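Local coordinates for protein putative enoyl-CoA hydratase/isomerase (Acinetobacter baumannii, PDB 3FDU) that probably catalyses hydration or double-bond isomerisation of enoyl-CoA thioesters, as a trimeric member of the crotonase superfamily, at residues Val124-Thr129 and Gly179-Ile184; Leu139-Glu144 and Glu230-Arg235; Ala40-Asp45 and Leu92-Arg97. The protein carries 4 engineered substitutions. All blocks are in the same frame, centred on the assembly; numbering follows the deposited sequence.

Contact 1: Val124-Thr129 and Gly179-Ile184; sequences VFADNT and GLVNEI
The carbonyl oxygen of L180 presses on the side chain of V124, 3.4 Å from V124 CB, just after the chain has left helix 172-177 through the Schellman motif at G179. V181 follows with its CG2 at 4.0 Å from both V124 CG1 and A126 CB; the two valine side chains cross at about a right angle, and V181 also packs on A175 and L176 of that helix. N182 grips V124 twice. Its backbone N donates to V124 O at 2.7 Å, while its OD1 accepts from V124 N at 2.8 Å (159° at the hydrogen), the donor standing 40° out of the amide plane. With CG beside its own backbone N (chi1 -75°), the amide reaches back to V124, and ND2 is bonded to E162 OE2 and H158 O of the second subunit, which fixes its rotation. From E183 the chain enters short parallel pairing, F125 opposite E183 and A126 opposite I184, strand 183-184 being the last strand, within this chain, of the mixed sheet of the crotonase fold. A126 N makes a weak bond to E183 O at 3.3 Å, and E183 CB lies at the edge of the F125 ring, 4.2 Å from F125 CD1, whereas E183 N is buried without a partner. I184, on the A126 face, directs its CA hydrogen at A126 O, with 3.3 Å between I184 CA and that oxygen.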
ATOM      1  N   VAL A 124     -10.891 -10.447   6.336  1.00 17.17           N
ATOM      2  CA  VAL A 124     -10.618 -11.791   5.924  1.00 16.11           C
ATOM      3  C   VAL A 124      -9.875 -12.540   7.015  1.00 17.72           C
ATOM      4  O   VAL A 124      -8.851 -12.038   7.532  1.00 17.29           O
ATOM      5  CB  VAL A 124      -9.738 -11.809   4.670  1.00 16.28           C
ATOM      6  CG1 VAL A 124      -9.466 -13.257   4.263  1.00 11.72           C
ATOM      7  CG2 VAL A 124     -10.427 -11.075   3.501  1.00 17.35           C
ATOM      8  N   PHE A 125     -10.411 -13.709   7.397  1.00 17.78           N
ATOM      9  CA  PHE A 125      -9.733 -14.561   8.366  1.00 18.29           C
ATOM     10  C   PHE A 125      -9.336 -15.880   7.692  1.00 18.45           C
ATOM     11  O   PHE A 125     -10.068 -16.409   6.862  1.00 19.97           O
ATOM     12  CB  PHE A 125     -10.617 -14.822   9.606  1.00 19.21           C
ATOM     13  CG  PHE A 125     -11.090 -13.553  10.271  1.00 19.75           C
ATOM     14  CD1 PHE A 125     -10.184 -12.752  11.006  1.00 22.47           C
ATOM     15  CD2 PHE A 125     -12.413 -13.122  10.122  1.00 19.25           C
ATOM     16  CE1 PHE A 125     -10.629 -11.541  11.625  1.00 18.90           C
ATOM     17  CE2 PHE A 125     -12.842 -11.954  10.760  1.00 22.06           C
ATOM     18  CZ  PHE A 125     -11.925 -11.166  11.491  1.00 18.29           C
ATOM     19  N   ALA A 126      -8.163 -16.386   8.019  1.00 18.95           N
ATOM     20  CA  ALA A 126      -7.740 -17.681   7.454  1.00 19.55           C
ATOM     21  C   ALA A 126      -7.125 -18.517   8.562  1.00 19.93           C
ATOM     22  O   ALA A 126      -6.695 -17.981   9.600  1.00 19.49           O
ATOM     23  CB  ALA A 126      -6.703 -17.449   6.352  1.00 18.89           C
ATOM     24  N   ASP A 127      -7.047 -19.826   8.347  1.00 20.74           N
ATOM     25  CA  ASP A 127      -6.231 -20.639   9.235  1.00 21.35           C
ATOM     26  C   ASP A 127      -4.992 -21.090   8.440  1.00 21.36           C
ATOM     27  O   ASP A 127      -4.841 -20.713   7.262  1.00 18.43           O
ATOM     28  CB  ASP A 127      -7.053 -21.804   9.860  1.00 21.38           C
ATOM     29  CG  ASP A 127      -7.418 -22.913   8.852  1.00 24.27           C
ATOM     30  OD1 ASP A 127      -6.825 -22.983   7.729  1.00 25.80           O
ATOM     31  OD2 ASP A 127      -8.296 -23.759   9.207  1.00 25.17           O
ATOM     32  N   ASN A 128      -4.086 -21.820   9.109  1.00 19.44           N
ATOM     33  CA  ASN A 128      -2.792 -22.134   8.528  1.00 20.56           C
ATOM     34  C   ASN A 128      -2.888 -23.166   7.416  1.00 19.50           C
ATOM     35  O   ASN A 128      -1.880 -23.485   6.750  1.00 20.71           O
ATOM     36  CB  ASN A 128      -1.818 -22.631   9.602  1.00 19.80           C
ATOM     37  CG  ASN A 128      -0.358 -22.247   9.297  1.00 23.64           C
ATOM     38  OD1 ASN A 128      -0.079 -21.206   8.690  1.00 22.47           O
ATOM     39  ND2 ASN A 128       0.576 -23.040   9.821  1.00 19.55           N
ATOM     40  N   THR A 129      -4.078 -23.720   7.234  1.00 19.17           N
ATOM     41  CA  THR A 129      -4.281 -24.692   6.137  1.00 20.26           C
ATOM     42  C   THR A 129      -4.510 -23.985   4.776  1.00 20.20           C
ATOM     43  O   THR A 129      -4.546 -24.637   3.722  1.00 18.73           O
ATOM     44  CB  THR A 129      -5.520 -25.629   6.352  1.00 21.58           C
ATOM     45  OG1 THR A 129      -6.748 -24.897   6.138  1.00 20.30           O
ATOM     46  CG2 THR A 129      -5.544 -26.289   7.756  1.00 22.81           C
ATOM     47  N   GLY A 179      -1.343  -8.306   3.173  1.00 19.87           N
ATOM     48  CA  GLY A 179      -2.581  -7.664   3.580  1.00 20.69           C
ATOM     49  C   GLY A 179      -3.883  -8.241   3.013  1.00 18.55           C
ATOM     50  O   GLY A 179      -4.931  -7.609   3.129  1.00 19.70           O
ATOM     51  N   LEU A 180      -3.806  -9.417   2.387  1.00 16.83           N
ATOM     52  CA  LEU A 180      -4.960 -10.124   1.872  1.00 17.24           C
ATOM     53  C   LEU A 180      -5.776 -10.744   3.004  1.00 17.53           C
ATOM     54  O   LEU A 180      -6.973 -10.952   2.862  1.00 16.22           O
ATOM     55  CB  LEU A 180      -4.487 -11.235   0.909  1.00 17.41           C
ATOM     56  CG  LEU A 180      -3.964 -10.748  -0.475  1.00 18.76           C
ATOM     57  CD1 LEU A 180      -3.211 -11.909  -1.212  1.00 19.27           C
ATOM     58  CD2 LEU A 180      -5.172 -10.298  -1.322  1.00 21.73           C
ATOM     59  N   VAL A 181      -5.102 -11.087   4.111  1.00 17.59           N
ATOM     60  CA  VAL A 181      -5.772 -11.721   5.249  1.00 18.38           C
ATOM     61  C   VAL A 181      -5.543 -10.767   6.439  1.00 18.37           C
ATOM     62  O   VAL A 181      -4.447 -10.246   6.600  1.00 19.20           O
ATOM     63  CB  VAL A 181      -5.098 -13.128   5.516  1.00 20.17           C
ATOM     64  CG1 VAL A 181      -5.270 -13.631   6.919  1.00 20.08           C
ATOM     65  CG2 VAL A 181      -5.527 -14.181   4.438  1.00 19.82           C
ATOM     66  N   ASN A 182      -6.552 -10.553   7.281  1.00 17.87           N
ATOM     67  CA  ASN A 182      -6.413  -9.710   8.505  1.00 18.14           C
ATOM     68  C   ASN A 182      -5.668 -10.414   9.642  1.00 19.71           C
ATOM     69  O   ASN A 182      -4.835  -9.814  10.364  1.00 21.23           O
ATOM     70  CB  ASN A 182      -7.827  -9.312   9.022  1.00 16.58           C
ATOM     71  CG  ASN A 182      -8.459  -8.235   8.153  1.00 18.16           C
ATOM     72  OD1 ASN A 182      -8.924  -8.510   7.041  1.00 16.54           O
ATOM     73  ND2 ASN A 182      -8.379  -6.992   8.607  1.00 19.33           N
ATOM     74  N   GLU A 183      -5.977 -11.694   9.831  1.00 19.56           N
ATOM     75  CA  GLU A 183      -5.353 -12.452  10.934  1.00 19.78           C
ATOM     76  C   GLU A 183      -5.389 -13.963  10.611  1.00 18.53           C
ATOM     77  O   GLU A 183      -6.338 -14.447  10.007  1.00 17.72           O
ATOM     78  CB  GLU A 183      -6.154 -12.178  12.222  1.00 19.73           C
ATOM     79  CG  GLU A 183      -5.732 -12.912  13.456  1.00 25.44           C
ATOM     80  CD  GLU A 183      -6.542 -12.466  14.707  1.00 33.29           C
ATOM     81  OE1 GLU A 183      -7.489 -11.649  14.573  1.00 35.58           O
ATOM     82  OE2 GLU A 183      -6.244 -12.941  15.820  1.00 34.54           O
ATOM     83  N   ILE A 184      -4.368 -14.694  11.050  1.00 18.62           N
ATOM     84  CA  ILE A 184      -4.385 -16.165  10.992  1.00 17.54           C
ATOM     85  C   ILE A 184      -4.892 -16.646  12.365  1.00 17.92           C
ATOM     86  O   ILE A 184      -4.338 -16.269  13.437  1.00 19.02           O
ATOM     87  CB  ILE A 184      -2.959 -16.723  10.670  1.00 16.80           C
ATOM     88  CG1 ILE A 184      -2.431 -16.192   9.318  1.00 18.38           C
ATOM     89  CG2 ILE A 184      -2.973 -18.299  10.734  1.00 17.10           C
ATOM     90  CD1 ILE A 184      -0.884 -16.456   9.119  1.00 20.17           C
TER

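Contact 2: Leu139-Glu144 and Glu230-Arg235; sequences LGLSPE and EIFMQR
F232 lays one ring face under L141, whose CD2 stands 4.2 Å above the ring plane and is offset toward the rim, while L141 CD1 comes within 3.9 Å of F232 CZ. The ring owes this position to its first torsion: CG is anti to the backbone N (chi1 -173°), which carries the phenyl group off helix 218-236 and in among the loop side chains. The ring edge meets the backbone, S142 O lying in the ring plane 3.4 Å from F232 CD1; that oxygen is buried and has no hydrogen-bond partner in the model, so the aromatic C-H edge is its neighbour here. E144 approaches obliquely, with OE1 4.0 Å from F232 CE1 and its carboxylate plane turned 40° from the ring.

S142 drops its hydroxyl onto the helix surface, OG being 3.3 Å from F232 CA and also touching I231 CG2. One turn later, R235 packs its CB against G140 O at 3.3 Å. Bends at chi2 (-92°) and chi3 then fold the chain back, and NE makes a weak hydrogen bond of 3.4 Å to G140 O, which lies at the edge of the guanidinium group. A water weakly links G140 O with R235 NH2, and NH2 also forms a salt bridge with E240.

The loop continues into a subunit interface: L141 O accepts from S206 OG of the third subunit, and P143 and I231 pack there on T210 and L213. A glycerol, probably from the crystallisation liquor, lies about 4 Å from the F232 side chain; this is consistent with, but does not establish, a place near the acyl-CoA pocket of crotonase-fold enzymes.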
ATOM      1  N   LEU A 139      -1.987 -19.609 -16.765  1.00 23.16           N
ATOM      2  CA  LEU A 139      -3.063 -20.137 -17.617  1.00 23.83           C
ATOM      3  C   LEU A 139      -3.110 -19.424 -18.985  1.00 23.28           C
ATOM      4  O   LEU A 139      -3.898 -19.809 -19.815  1.00 25.59           O
ATOM      5  CB  LEU A 139      -4.437 -19.998 -16.932  1.00 23.60           C
ATOM      6  CG  LEU A 139      -4.659 -20.871 -15.693  1.00 25.21           C
ATOM      7  CD1 LEU A 139      -5.890 -20.422 -14.899  1.00 28.48           C
ATOM      8  CD2 LEU A 139      -4.795 -22.357 -16.146  1.00 28.89           C
ATOM      9  N   GLY A 140      -2.293 -18.398 -19.228  1.00 22.74           N
ATOM     10  CA  GLY A 140      -2.442 -17.583 -20.482  1.00 22.85           C
ATOM     11  C   GLY A 140      -3.517 -16.485 -20.437  1.00 22.56           C
ATOM     12  O   GLY A 140      -3.914 -15.924 -21.471  1.00 21.88           O
ATOM     13  N   LEU A 141      -3.977 -16.167 -19.227  1.00 20.95           N
ATOM     14  CA  LEU A 141      -4.937 -15.114 -19.006  1.00 20.50           C
ATOM     15  C   LEU A 141      -4.311 -13.830 -18.430  1.00 20.29           C
ATOM     16  O   LEU A 141      -3.169 -13.464 -18.771  1.00 20.48           O
ATOM     17  CB  LEU A 141      -6.056 -15.663 -18.115  1.00 19.42           C
ATOM     18  CG  LEU A 141      -6.745 -16.926 -18.687  1.00 23.33           C
ATOM     19  CD1 LEU A 141      -7.551 -17.816 -17.693  1.00 22.93           C
ATOM     20  CD2 LEU A 141      -7.685 -16.468 -19.861  1.00 22.77           C
ATOM     21  N   SER A 142      -5.050 -13.101 -17.600  1.00 18.22           N
ATOM     22  CA  SER A 142      -4.605 -11.750 -17.206  1.00 19.34           C
ATOM     23  C   SER A 142      -5.411 -11.385 -15.978  1.00 19.29           C
ATOM     24  O   SER A 142      -6.243 -12.176 -15.538  1.00 20.64           O
ATOM     25  CB  SER A 142      -4.830 -10.708 -18.361  1.00 18.25           C
ATOM     26  OG  SER A 142      -6.208 -10.702 -18.736  1.00 20.81           O
ATOM     27  N   PRO A 143      -5.185 -10.202 -15.404  1.00 19.34           N
ATOM     28  CA  PRO A 143      -5.822 -10.000 -14.072  1.00 20.72           C
ATOM     29  C   PRO A 143      -7.360  -9.958 -14.104  1.00 22.40           C
ATOM     30  O   PRO A 143      -7.947  -9.596 -15.153  1.00 21.83           O
ATOM     31  CB  PRO A 143      -5.299  -8.605 -13.666  1.00 20.16           C
ATOM     32  CG  PRO A 143      -3.865  -8.589 -14.311  1.00 19.73           C
ATOM     33  CD  PRO A 143      -4.111  -9.224 -15.679  1.00 18.02           C
ATOM     34  N   GLU A 144      -8.026 -10.315 -12.989  1.00 22.99           N
ATOM     35  CA  GLU A 144      -9.450  -9.958 -12.830  1.00 25.03           C
ATOM     36  C   GLU A 144      -9.765  -9.466 -11.421  1.00 24.40           C
ATOM     37  O   GLU A 144      -8.890  -9.451 -10.560  1.00 24.84           O
ATOM     38  CB  GLU A 144     -10.424 -11.090 -13.254  1.00 27.89           C
ATOM     39  CG  GLU A 144      -9.999 -12.511 -12.898  1.00 31.39           C
ATOM     40  CD  GLU A 144     -11.194 -13.424 -12.546  1.00 39.38           C
ATOM     41  OE1 GLU A 144     -11.950 -13.810 -13.478  1.00 43.67           O
ATOM     42  OE2 GLU A 144     -11.336 -13.816 -11.359  1.00 36.05           O
ATOM     43  N   GLU A 230     -12.319  -6.852 -20.269  1.00 22.10           N
ATOM     44  CA  GLU A 230     -12.138  -6.781 -21.733  1.00 21.96           C
ATOM     45  C   GLU A 230     -10.818  -7.439 -22.183  1.00 21.31           C
ATOM     46  O   GLU A 230     -10.774  -8.301 -23.103  1.00 19.84           O
ATOM     47  CB  GLU A 230     -12.248  -5.301 -22.177  1.00 23.08           C
ATOM     48  CG  GLU A 230     -11.982  -5.083 -23.663  1.00 31.06           C
ATOM     49  CD  GLU A 230     -12.400  -3.661 -24.125  1.00 38.94           C
ATOM     50  OE1 GLU A 230     -12.702  -3.539 -25.326  1.00 47.01           O
ATOM     51  OE2 GLU A 230     -12.440  -2.697 -23.315  1.00 39.98           O
ATOM     52  N   ILE A 231      -9.742  -7.085 -21.495  1.00 19.67           N
ATOM     53  CA  ILE A 231      -8.451  -7.705 -21.748  1.00 20.64           C
ATOM     54  C   ILE A 231      -8.460  -9.231 -21.470  1.00 19.54           C
ATOM     55  O   ILE A 231      -7.893 -10.006 -22.238  1.00 18.38           O
ATOM     56  CB  ILE A 231      -7.327  -6.982 -20.956  1.00 21.50           C
ATOM     57  CG1 ILE A 231      -7.199  -5.549 -21.538  1.00 24.72           C
ATOM     58  CG2 ILE A 231      -5.968  -7.846 -20.970  1.00 19.27           C
ATOM     59  CD1 ILE A 231      -6.338  -4.635 -20.714  1.00 29.64           C
ATOM     60  N   PHE A 232      -9.120  -9.628 -20.393  1.00 18.30           N
ATOM     61  CA  PHE A 232      -9.237 -11.027 -19.989  1.00 20.09           C
ATOM     62  C   PHE A 232      -9.910 -11.860 -21.127  1.00 20.61           C
ATOM     63  O   PHE A 232      -9.455 -12.958 -21.471  1.00 19.79           O
ATOM     64  CB  PHE A 232     -10.073 -11.110 -18.691  1.00 20.38           C
ATOM     65  CG  PHE A 232     -10.137 -12.503 -18.074  1.00 22.24           C
ATOM     66  CD1 PHE A 232      -9.265 -12.871 -17.045  1.00 25.32           C
ATOM     67  CD2 PHE A 232     -11.093 -13.414 -18.481  1.00 22.46           C
ATOM     68  CE1 PHE A 232      -9.325 -14.194 -16.452  1.00 24.83           C
ATOM     69  CE2 PHE A 232     -11.153 -14.724 -17.905  1.00 27.19           C
ATOM     70  CZ  PHE A 232     -10.282 -15.099 -16.885  1.00 24.23           C
ATOM     71  N   MET A 233     -10.991 -11.331 -21.704  1.00 19.78           N
ATOM     72  CA  MET A 233     -11.670 -12.040 -22.807  1.00 20.24           C
ATOM     73  C   MET A 233     -10.863 -12.157 -24.106  1.00 20.74           C
ATOM     74  O   MET A 233     -10.991 -13.176 -24.839  1.00 21.01           O
ATOM     75  CB  MET A 233     -13.085 -11.459 -23.037  1.00 19.41           C
ATOM     76  CG  MET A 233     -14.122 -11.847 -21.937  1.00 20.84           C
ATOM     77  SD  MET A 233     -14.458 -13.634 -21.647  1.00 12.93           S
ATOM     78  CE  MET A 233     -15.081 -14.039 -23.347  1.00 20.93           C
ATOM     79  N   GLN A 234     -10.040 -11.138 -24.394  1.00 21.53           N
ATOM     80  CA  GLN A 234      -9.016 -11.183 -25.470  1.00 21.58           C
ATOM     81  C   GLN A 234      -8.080 -12.373 -25.291  1.00 22.21           C
ATOM     82  O   GLN A 234      -7.748 -13.071 -26.251  1.00 21.61           O
ATOM     83  CB  GLN A 234      -8.166  -9.903 -25.488  1.00 21.39           C
ATOM     84  CG  GLN A 234      -8.951  -8.632 -25.882  1.00 24.07           C
ATOM     85  CD  GLN A 234      -8.107  -7.349 -25.789  1.00 25.21           C
ATOM     86  OE1 GLN A 234      -6.890  -7.378 -25.543  1.00 28.76           O
ATOM     87  NE2 GLN A 234      -8.750  -6.232 -25.997  1.00 28.22           N
ATOM     88  N   ARG A 235      -7.631 -12.570 -24.051  1.00 21.14           N
ATOM     89  CA  ARG A 235      -6.817 -13.764 -23.706  1.00 20.83           C
ATOM     90  C   ARG A 235      -7.591 -15.032 -23.773  1.00 20.02           C
ATOM     91  O   ARG A 235      -7.108 -15.998 -24.346  1.00 22.04           O
ATOM     92  CB  ARG A 235      -6.197 -13.636 -22.292  1.00 20.18           C
ATOM     93  CG  ARG A 235      -5.643 -12.275 -21.996  1.00 22.08           C
ATOM     94  CD  ARG A 235      -4.192 -12.086 -22.309  1.00 29.11           C
ATOM     95  NE  ARG A 235      -3.680 -13.056 -23.241  1.00 32.84           N
ATOM     96  CZ  ARG A 235      -3.578 -12.845 -24.550  1.00 34.64           C
ATOM     97  NH1 ARG A 235      -3.961 -11.678 -25.064  1.00 33.03           N
ATOM     98  NH2 ARG A 235      -3.070 -13.793 -25.328  1.00 32.39           N
TER
HETATM   99  O   HOH W   1      -1.081 -14.939 -23.175  1.00 29.85           O

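Contact 3: Ala40-Asp45 and Leu92-Arg97; sequences ALDEAD and LKSAAR. With SO4 (sulfate ion), chain G.
D42 and S94 meet where helix 31-46 passes helix 87-97, D42 OD1 lying 3.1 Å from S94 OG. V90 O, one turn back, also lies within reach of the single hydroxyl proton of S94, so the bond to D42 is not settled. A water bridges the helices, donating to D42 OD1 at 2.5 Å and to S94 O at 2.8 Å. Beside this polar pair L41 supplies the apolar part, its CD1 resting 4.0 Å from A95 CA and 4.1 Å from A95 CB.

Segment axes approach to 9.2 Å with N-to-C directions 22° apart, so the helices run alongside, nearly parallel. L18 of strand 15-20 touches L41, and D45 OD1 is hydrogen-bonded to S99 OG, just past segment 92-97.

On helix 87-97, K93 and R97, one turn apart, reach a sulfate. R97 extends from CG to NE and binds edge-on, NH1 donating to O1 of the sulfate at 3.0 Å; K93 NZ also meets sulfate O3, doubtfully close, and forms a salt bridge with D226. The ion probably comes from the crystallisation liquor, but two basic side chains converging on it suggest that this surface could favour an anion, which D226 would probably temper.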
ATOM      1  N   ALA A  40     -27.377 -13.650  -4.431  1.00 24.40           N
ATOM      2  CA  ALA A  40     -27.511 -13.694  -2.968  1.00 23.91           C
ATOM      3  C   ALA A  40     -26.928 -12.466  -2.250  1.00 23.45           C
ATOM      4  O   ALA A  40     -27.490 -11.993  -1.238  1.00 22.53           O
ATOM      5  CB  ALA A  40     -26.876 -14.996  -2.378  1.00 24.37           C
ATOM      6  N   LEU A  41     -25.770 -12.005  -2.711  1.00 22.92           N
ATOM      7  CA  LEU A  41     -25.193 -10.750  -2.202  1.00 22.83           C
ATOM      8  C   LEU A  41     -26.129  -9.540  -2.477  1.00 22.60           C
ATOM      9  O   LEU A  41     -26.331  -8.697  -1.623  1.00 22.04           O
ATOM     10  CB  LEU A  41     -23.846 -10.491  -2.879  1.00 21.86           C
ATOM     11  CG  LEU A  41     -22.795 -11.556  -2.439  1.00 23.83           C
ATOM     12  CD1 LEU A  41     -21.475 -11.447  -3.196  1.00 19.90           C
ATOM     13  CD2 LEU A  41     -22.547 -11.437  -0.956  1.00 21.30           C
ATOM     14  N   ASP A  42     -26.646  -9.467  -3.694  1.00 22.91           N
ATOM     15  CA  ASP A  42     -27.541  -8.365  -4.092  1.00 24.90           C
ATOM     16  C   ASP A  42     -28.796  -8.393  -3.203  1.00 24.47           C
ATOM     17  O   ASP A  42     -29.178  -7.381  -2.626  1.00 24.07           O
ATOM     18  CB  ASP A  42     -27.928  -8.532  -5.551  1.00 23.90           C
ATOM     19  CG  ASP A  42     -26.764  -8.285  -6.495  1.00 28.27           C
ATOM     20  OD1 ASP A  42     -25.748  -7.655  -6.088  1.00 27.47           O
ATOM     21  OD2 ASP A  42     -26.891  -8.692  -7.666  1.00 27.77           O
ATOM     22  N   GLU A  43     -29.420  -9.565  -3.086  1.00 25.19           N
ATOM     23  CA  GLU A  43     -30.592  -9.681  -2.199  1.00 26.08           C
ATOM     24  C   GLU A  43     -30.283  -9.430  -0.713  1.00 26.33           C
ATOM     25  O   GLU A  43     -31.075  -8.796  -0.005  1.00 26.38           O
ATOM     26  CB  GLU A  43     -31.279 -11.037  -2.401  1.00 27.63           C
ATOM     27  CG  GLU A  43     -31.965 -11.159  -3.783  1.00 31.15           C
ATOM     28  CD  GLU A  43     -32.280 -12.622  -4.163  1.00 39.00           C
ATOM     29  OE1 GLU A  43     -31.863 -13.562  -3.426  1.00 44.04           O
ATOM     30  OE2 GLU A  43     -32.920 -12.825  -5.222  1.00 39.75           O
ATOM     31  N   ALA A  44     -29.147  -9.933  -0.214  1.00 25.62           N
ATOM     32  CA  ALA A  44     -28.768  -9.621   1.161  1.00 25.09           C
ATOM     33  C   ALA A  44     -28.728  -8.118   1.408  1.00 25.10           C
ATOM     34  O   ALA A  44     -29.091  -7.664   2.482  1.00 26.23           O
ATOM     35  CB  ALA A  44     -27.367 -10.259   1.553  1.00 25.37           C
ATOM     36  N   ASP A  45     -28.244  -7.354   0.451  1.00 25.23           N
ATOM     37  CA  ASP A  45     -28.061  -5.920   0.677  1.00 26.96           C
ATOM     38  C   ASP A  45     -29.431  -5.212   0.783  1.00 28.55           C
ATOM     39  O   ASP A  45     -29.525  -4.153   1.381  1.00 28.85           O
ATOM     40  CB  ASP A  45     -27.272  -5.291  -0.465  1.00 25.63           C
ATOM     41  CG  ASP A  45     -26.460  -4.078  -0.023  1.00 28.28           C
ATOM     42  OD1 ASP A  45     -26.493  -3.756   1.186  1.00 29.29           O
ATOM     43  OD2 ASP A  45     -25.795  -3.433  -0.883  1.00 25.03           O
ATOM     44  N   LEU A  92     -17.803 -10.479  -8.799  1.00 18.61           N
ATOM     45  CA  LEU A  92     -16.864  -9.532  -8.225  1.00 18.86           C
ATOM     46  C   LEU A  92     -17.461  -8.147  -8.049  1.00 19.38           C
ATOM     47  O   LEU A  92     -17.207  -7.501  -7.041  1.00 19.63           O
ATOM     48  CB  LEU A  92     -15.553  -9.461  -9.018  1.00 19.57           C
ATOM     49  CG  LEU A  92     -14.641 -10.710  -8.913  1.00 20.80           C
ATOM     50  CD1 LEU A  92     -13.785 -10.909 -10.206  1.00 20.68           C
ATOM     51  CD2 LEU A  92     -13.761 -10.617  -7.699  1.00 17.95           C
ATOM     52  N   LYS A  93     -18.218  -7.652  -9.050  1.00 20.01           N
ATOM     53  CA  LYS A  93     -18.922  -6.370  -8.857  1.00 19.77           C
ATOM     54  C   LYS A  93     -20.024  -6.400  -7.788  1.00 19.94           C
ATOM     55  O   LYS A  93     -20.203  -5.414  -7.044  1.00 18.95           O
ATOM     56  CB  LYS A  93     -19.472  -5.814 -10.205  1.00 20.24           C
ATOM     57  CG  LYS A  93     -18.341  -5.461 -11.203  1.00 21.58           C
ATOM     58  CD  LYS A  93     -18.867  -4.947 -12.575  1.00 25.25           C
ATOM     59  CE  LYS A  93     -19.519  -6.079 -13.358  1.00 23.20           C
ATOM     60  NZ  LYS A  93     -19.947  -5.593 -14.733  1.00 24.63           N
ATOM     61  N   SER A  94     -20.815  -7.472  -7.732  1.00 18.95           N
ATOM     62  CA  SER A  94     -21.793  -7.587  -6.672  1.00 20.17           C
ATOM     63  C   SER A  94     -21.149  -7.490  -5.278  1.00 19.66           C
ATOM     64  O   SER A  94     -21.704  -6.916  -4.371  1.00 20.21           O
ATOM     65  CB  SER A  94     -22.540  -8.911  -6.719  1.00 20.01           C
ATOM     66  OG  SER A  94     -23.483  -8.886  -7.801  1.00 27.72           O
ATOM     67  N   ALA A  95     -20.037  -8.162  -5.121  1.00 19.15           N
ATOM     68  CA  ALA A  95     -19.301  -8.117  -3.896  1.00 19.84           C
ATOM     69  C   ALA A  95     -18.767  -6.703  -3.639  1.00 19.12           C
ATOM     70  O   ALA A  95     -18.964  -6.175  -2.556  1.00 18.74           O
ATOM     71  CB  ALA A  95     -18.169  -9.179  -3.909  1.00 17.37           C
ATOM     72  N   ALA A  96     -18.131  -6.086  -4.642  1.00 19.03           N
ATOM     73  CA  ALA A  96     -17.621  -4.726  -4.471  1.00 19.20           C
ATOM     74  C   ALA A  96     -18.710  -3.736  -4.032  1.00 20.03           C
ATOM     75  O   ALA A  96     -18.431  -2.835  -3.228  1.00 19.40           O
ATOM     76  CB  ALA A  96     -16.922  -4.211  -5.764  1.00 18.33           C
ATOM     77  N   ARG A  97     -19.933  -3.898  -4.550  1.00 21.44           N
ATOM     78  CA  ARG A  97     -21.027  -2.942  -4.262  1.00 22.68           C
ATOM     79  C   ARG A  97     -21.829  -3.229  -2.967  1.00 23.43           C
ATOM     80  O   ARG A  97     -22.599  -2.373  -2.535  1.00 23.20           O
ATOM     81  CB  ARG A  97     -22.024  -2.864  -5.436  1.00 24.73           C
ATOM     82  CG  ARG A  97     -21.499  -2.175  -6.679  1.00 27.14           C
ATOM     83  CD  ARG A  97     -22.409  -2.462  -7.867  1.00 32.04           C
ATOM     84  NE  ARG A  97     -22.172  -1.483  -8.928  1.00 35.78           N
ATOM     85  CZ  ARG A  97     -22.176  -1.751 -10.229  1.00 35.99           C
ATOM     86  NH1 ARG A  97     -21.962  -0.761 -11.097  1.00 36.94           N
ATOM     87  NH2 ARG A  97     -22.376  -2.991 -10.668  1.00 34.69           N
TER
HETATM   88  S   SO4 G   3     -22.886  -3.331 -13.908  1.00 58.98           S
HETATM   89  O1  SO4 G   3     -22.104  -2.095 -13.735  1.00 61.17           O
HETATM   90  O2  SO4 G   3     -23.647  -3.277 -15.146  1.00 60.32           O
HETATM   91  O3  SO4 G   3     -22.027  -4.513 -13.881  1.00 58.86           O
HETATM   92  O4  SO4 G   3     -23.770  -3.484 -12.748  1.00 61.71           O
HETATM   93  O   HOH W   2     -24.455  -6.565  -4.191  1.00 29.51           O

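How the contacts relate
Contacts 2 and 3 touch directly: E144 OE2 packs 4.0 Å from L92 CD1, although their centres are 23 Å apart. Helix 218-236 joins them too, supplying the second segment of contact 2 and lying against K93 and R97 of contact 3. The glycerol lies by F232 of contact 2, while the sulfate is held by K93 and R97, which pack against the earlier part of the same helix (L218, I222, I225). Contact 1 stands apart at the sheet edge, with nearest atoms about 10 Å from contact 2 and about 11 Å from contact 3. The three contacts differ in their quaternary surroundings: contact 1 meets the second subunit, contact 2 the third, and contact 3 neither.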